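Local coordinates for protein deoxyhypusine hydroxylase (Homo sapiens, PDB 4D50) that hydroxylates the deoxyhypusine residue of translation factor eIF5A at a diiron site, completing the formation of hypusine, at residues S174-L177 and F178-Y181; A130-R133 and L134-L137. One frame throughout, in Å; residues are numbered along the deposited sequence.

In the fold
Following the chain from the N terminus, contact 2 comes first, within helix 121-140, and contact 1 follows at the start of helix 177-190. Each lies in one continuous stretch and closes no long loop; the two are in series, neither nesting nor crossing. The loop after helix 121-140, helix 163-171 and a short connection separate them in sequence, yet helices 121-140 and 177-190 pack together in this all-helical HEAT-repeat protein, and the contact centres are 14 Å apart. They join through a salt bridge between Glu179 OE1 and Arg132 NH1, 3.1 Å apart, and through the Phe178 ring, which packs on Arg132 CB and the backbone of Arg133.

Contact 1 (S174-L177 and F178-Y181); sequences SRPL and FERY
The carbonyls of Pro176, the N-cap, and Leu177 receive the N-H groups of Glu179, Arg180 and Tyr181 in the first turn of helix 177-190, which runs into the third HEAT-like repeat. Phe178 touches Leu177 through CB, and its ring packs on Leu129 and Arg132 of helix 121-140. Glu179 N makes a weak bond to Pro176 O (2.9 Å), strongly bent at the hydrogen. Having neither an N-H nor a polar side chain, the proline cannot form a capping box. The Glu179 chain, bent at chi2 (66°), instead brings OE1 to 3.2 Å from Pro176 CB, while the same oxygen pairs with Arg132. Arg180 N is the straighter donor to Pro176 O, at 3.1 Å and in the carbonyl plane, so this carbonyl takes two N-H groups. The bend of Arg180 at chi3 (63°) carries the guanidinium further from the incoming loop, and a water bridges the two. It lies in the guanidinium plane at its edge, accepting from Arg180 NH1 at 3.1 Å and donating to Arg175 O at 2.7 Å. Leu170 O, Glu173 and the ring of Phe210 also hold this buried arginine. Tyr181 N closes the turn on Leu177 O at 2.8 Å. The Tyr181 side chain comes within about 5 Å of that of the iron ligand His212, so this turn lies near the diiron site without belonging to its first shell. Leu177 runs alongside the tyrosine, pointing the same way, with CG 3.8 Å from Tyr181 CE1.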
loop_
_atom_site.group_PDB
_atom_site.type_symbol
_atom_site.label_atom_id
_atom_site.label_comp_id
_atom_site.label_asym_id
_atom_site.label_seq_id
_atom_site.Cartn_x
_atom_site.Cartn_y
_atom_site.Cartn_z
ATOM N N SER A 174 -2.580 17.908 -15.888
ATOM C CA SER A 174 -2.948 17.543 -17.244
ATOM C C SER A 174 -2.267 16.294 -17.769
ATOM O O SER A 174 -2.689 15.794 -18.783
ATOM C CB SER A 174 -2.598 18.674 -18.200
ATOM O OG SER A 174 -1.183 18.844 -18.246
ATOM N N ARG A 175 -1.219 15.792 -17.102
ATOM C CA ARG A 175 -0.581 14.555 -17.508
ATOM C C ARG A 175 -1.338 13.345 -17.014
ATOM O O ARG A 175 -2.011 13.426 -15.991
ATOM C CB ARG A 175 0.843 14.453 -16.999
ATOM C CG ARG A 175 1.672 15.605 -17.464
ATOM C CD ARG A 175 3.110 15.364 -17.103
ATOM N NE ARG A 175 3.873 16.599 -17.197
ATOM C CZ ARG A 175 5.145 16.658 -17.544
ATOM N NH1 ARG A 175 5.805 15.544 -17.879
ATOM N NH2 ARG A 175 5.740 17.837 -17.562
ATOM N N PRO A 176 -1.270 12.233 -17.751
ATOM C CA PRO A 176 -1.886 11.003 -17.279
ATOM C C PRO A 176 -1.342 10.573 -15.929
ATOM O O PRO A 176 -0.126 10.725 -15.642
ATOM C CB PRO A 176 -1.494 9.975 -18.345
ATOM C CG PRO A 176 -0.974 10.736 -19.534
ATOM C CD PRO A 176 -0.704 12.110 -19.106
ATOM N N LEU A 177 -2.222 9.980 -15.136
ATOM C CA LEU A 177 -1.915 9.533 -13.819
ATOM C C LEU A 177 -0.699 8.615 -13.786
ATOM O O LEU A 177 0.159 8.723 -12.918
ATOM C CB LEU A 177 -3.091 8.838 -13.223
ATOM C CG LEU A 177 -2.983 8.744 -11.732
ATOM C CD1 LEU A 177 -2.835 10.083 -11.033
ATOM C CD2 LEU A 177 -4.211 8.047 -11.258
ATOM N N PHE A 178 -0.587 7.741 -14.796
ATOM C CA PHE A 178 0.515 6.811 -14.804
ATOM C C PHE A 178 1.822 7.527 -14.905
ATOM O O PHE A 178 2.785 7.145 -14.219
ATOM C CB PHE A 178 0.375 5.830 -15.974
ATOM C CG PHE A 178 1.352 4.705 -15.956
ATOM C CD1 PHE A 178 1.226 3.684 -15.051
ATOM C CD2 PHE A 178 2.353 4.630 -16.923
ATOM C CE1 PHE A 178 2.091 2.616 -15.077
ATOM C CE2 PHE A 178 3.163 3.543 -16.992
ATOM C CZ PHE A 178 3.029 2.520 -16.075
ATOM N N GLU A 179 1.871 8.563 -15.732
ATOM C CA GLU A 179 3.135 9.277 -15.935
ATOM C C GLU A 179 3.513 10.024 -14.624
ATOM O O GLU A 179 4.706 10.121 -14.261
ATOM C CB GLU A 179 2.984 10.228 -17.105
ATOM C CG GLU A 179 3.278 9.676 -18.485
ATOM C CD GLU A 179 2.336 8.583 -19.006
ATOM O OE1 GLU A 179 1.266 8.314 -18.405
ATOM O OE2 GLU A 179 2.693 7.985 -20.059
ATOM N N ARG A 180 2.490 10.516 -13.929
ATOM C CA ARG A 180 2.670 11.220 -12.688
ATOM C C ARG A 180 3.214 10.248 -11.654
ATOM O O ARG A 180 4.041 10.651 -10.837
ATOM C CB ARG A 180 1.372 11.883 -12.195
ATOM C CG ARG A 180 0.834 12.805 -13.228
ATOM C CD ARG A 180 -0.404 13.523 -12.739
ATOM N NE ARG A 180 -0.171 14.395 -11.592
ATOM C CZ ARG A 180 -1.162 14.962 -10.879
ATOM N NH1 ARG A 180 -2.460 14.797 -11.233
ATOM N NH2 ARG A 180 -0.917 15.755 -9.854
ATOM N N TYR A 181 2.665 9.046 -11.603
ATOM C CA TYR A 181 3.172 8.012 -10.696
ATOM C C TYR A 181 4.592 7.640 -11.018
ATOM O O TYR A 181 5.442 7.346 -10.143
ATOM C CB TYR A 181 2.282 6.759 -10.739
ATOM C CG TYR A 181 1.146 6.730 -9.755
ATOM C CD1 TYR A 181 0.201 7.751 -9.723
ATOM C CD2 TYR A 181 0.923 5.632 -8.990
ATOM C CE1 TYR A 181 -0.835 7.750 -8.820
ATOM C CE2 TYR A 181 -0.135 5.626 -8.076
ATOM C CZ TYR A 181 -1.001 6.681 -8.008
ATOM O OH TYR A 181 -2.106 6.656 -7.130
HETATM O O HOH W 1 -3.605 13.553 -13.874
#

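Contact 2 (A130-R133 and L134-L137); sequences AVRR and LEWL
Leu137 N donates to Arg133 O over 2.9 Å, with the hydrogen almost on the line between them (169°). The Leu137 side chain lies against the same oxygen, its CG 3.4 Å away. Further out the two side chains meet again: Leu137 CD1 sits 3.9 Å above the plane of the Arg133 guanidinium, over its centre, and CD2 approaches NH1. The arginine reaches this place with CG opposite the backbone nitrogen (chi1 177°) and a chain that stays straight to CD before twisting about chi3. One face of the buried cation is thus packed by a leucine methyl, while its N-H groups turn to other partners: NE to Gly101 O, and NH2 to Glu143 in a salt bridge and weakly to Ala102 O. Gly101 and Ala102 lie in the last turn of helix 90-103, which also carries the iron ligands His94 and Glu95, so Arg133 ties helix 121-140 to a metal-bearing helix of the HEAT-repeat scaffold. Carbonyls at such a helix end would probably favour the positive charge. On another side of helix 121-140, Glu135 N bonds to Val131 O at 3.0 Å. The glutamate chain extends beside Val131, pointing the same way, with CG only 3.1 Å from Val131 O and OE2 3.6 Å from Val131 CG1. Arg132, which follows Val131 in the chain, bends at chi2, which puts CD 3.9 Å from Glu135 OE1. A second bend at chi3 leaves NE 4.3 Å from that oxygen, beyond a salt bridge, and the guanidinium and carboxylate planes are 46° apart. The arginine's NH1 pairs instead with Glu179 on helix 177-190.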
loop_
_atom_site.group_PDB
_atom_site.type_symbol
_atom_site.label_atom_id
_atom_site.label_comp_id
_atom_site.label_asym_id
_atom_site.label_seq_id
_atom_site.Cartn_x
_atom_site.Cartn_y
_atom_site.Cartn_z
ATOM N N ALA A 130 -3.160 -0.102 -13.344
ATOM C CA ALA A 130 -2.686 -1.472 -13.357
ATOM C C ALA A 130 -2.648 -1.953 -14.839
ATOM O O ALA A 130 -1.779 -2.703 -15.173
ATOM C CB ALA A 130 -3.473 -2.316 -12.425
ATOM N N VAL A 131 -3.615 -1.533 -15.659
ATOM C CA VAL A 131 -3.613 -1.838 -17.097
ATOM C C VAL A 131 -2.374 -1.222 -17.757
ATOM O O VAL A 131 -1.684 -1.885 -18.466
ATOM C CB VAL A 131 -4.889 -1.346 -17.783
ATOM C CG1 VAL A 131 -4.712 -1.429 -19.293
ATOM C CG2 VAL A 131 -6.090 -2.169 -17.306
ATOM N N ARG A 132 -2.030 0.003 -17.377
ATOM C CA ARG A 132 -0.805 0.577 -17.940
ATOM C C ARG A 132 0.468 -0.182 -17.472
ATOM O O ARG A 132 1.443 -0.314 -18.216
ATOM C CB ARG A 132 -0.713 2.063 -17.502
ATOM C CG ARG A 132 -1.674 3.058 -18.162
ATOM C CD ARG A 132 -1.471 3.252 -19.647
ATOM N NE ARG A 132 -0.101 3.591 -20.019
ATOM C CZ ARG A 132 0.420 4.826 -20.046
ATOM N NH1 ARG A 132 -0.275 5.890 -19.697
ATOM N NH2 ARG A 132 1.694 4.989 -20.479
ATOM N N ARG A 133 0.505 -0.595 -16.201
ATOM C CA ARG A 133 1.638 -1.391 -15.689
ATOM C C ARG A 133 1.730 -2.714 -16.452
ATOM O O ARG A 133 2.815 -3.111 -16.943
ATOM C CB ARG A 133 1.555 -1.633 -14.173
ATOM C CG ARG A 133 2.671 -2.503 -13.648
ATOM C CD ARG A 133 2.536 -2.739 -12.131
ATOM N NE ARG A 133 2.916 -4.128 -11.787
ATOM C CZ ARG A 133 4.153 -4.611 -11.678
ATOM N NH1 ARG A 133 5.215 -3.860 -11.976
ATOM N NH2 ARG A 133 4.324 -5.896 -11.371
ATOM N N LEU A 134 0.596 -3.376 -16.644
ATOM C CA LEU A 134 0.667 -4.646 -17.391
ATOM C C LEU A 134 1.175 -4.419 -18.840
ATOM O O LEU A 134 1.960 -5.226 -19.326
ATOM C CB LEU A 134 -0.623 -5.411 -17.368
ATOM C CG LEU A 134 -1.032 -5.941 -16.005
ATOM C CD1 LEU A 134 -2.373 -6.663 -16.092
ATOM C CD2 LEU A 134 0.008 -6.813 -15.328
ATOM N N GLU A 135 0.738 -3.341 -19.480
ATOM C CA GLU A 135 1.186 -2.998 -20.794
ATOM C C GLU A 135 2.681 -2.699 -20.801
ATOM O O GLU A 135 3.391 -3.046 -21.748
ATOM C CB GLU A 135 0.351 -1.859 -21.358
ATOM C CG GLU A 135 -1.128 -2.323 -21.516
ATOM C CD GLU A 135 -2.095 -1.247 -21.969
ATOM O OE1 GLU A 135 -1.809 -0.002 -21.774
ATOM O OE2 GLU A 135 -3.160 -1.684 -22.507
ATOM N N TRP A 136 3.164 -2.051 -19.752
ATOM C CA TRP A 136 4.598 -1.765 -19.645
ATOM C C TRP A 136 5.412 -3.043 -19.523
ATOM O O TRP A 136 6.371 -3.288 -20.260
ATOM C CB TRP A 136 4.825 -0.739 -18.539
ATOM C CG TRP A 136 6.202 -0.124 -18.488
ATOM C CD1 TRP A 136 6.548 1.071 -18.925
ATOM C CD2 TRP A 136 7.366 -0.721 -17.953
ATOM N NE1 TRP A 136 7.850 1.308 -18.681
ATOM C CE2 TRP A 136 8.398 0.187 -18.108
ATOM C CE3 TRP A 136 7.631 -1.958 -17.354
ATOM C CZ2 TRP A 136 9.679 -0.063 -17.680
ATOM C CZ3 TRP A 136 8.953 -2.227 -16.906
ATOM C CH2 TRP A 136 9.972 -1.286 -17.122
ATOM N N LEU A 137 4.985 -3.927 -18.648
ATOM C CA LEU A 137 5.663 -5.171 -18.438
ATOM C C LEU A 137 5.721 -5.976 -19.761
ATOM O O LEU A 137 6.790 -6.502 -20.131
ATOM C CB LEU A 137 4.907 -6.018 -17.448
ATOM C CG LEU A 137 4.949 -5.557 -15.987
ATOM C CD1 LEU A 137 3.968 -6.430 -15.218
ATOM C CD2 LEU A 137 6.371 -5.653 -15.461
#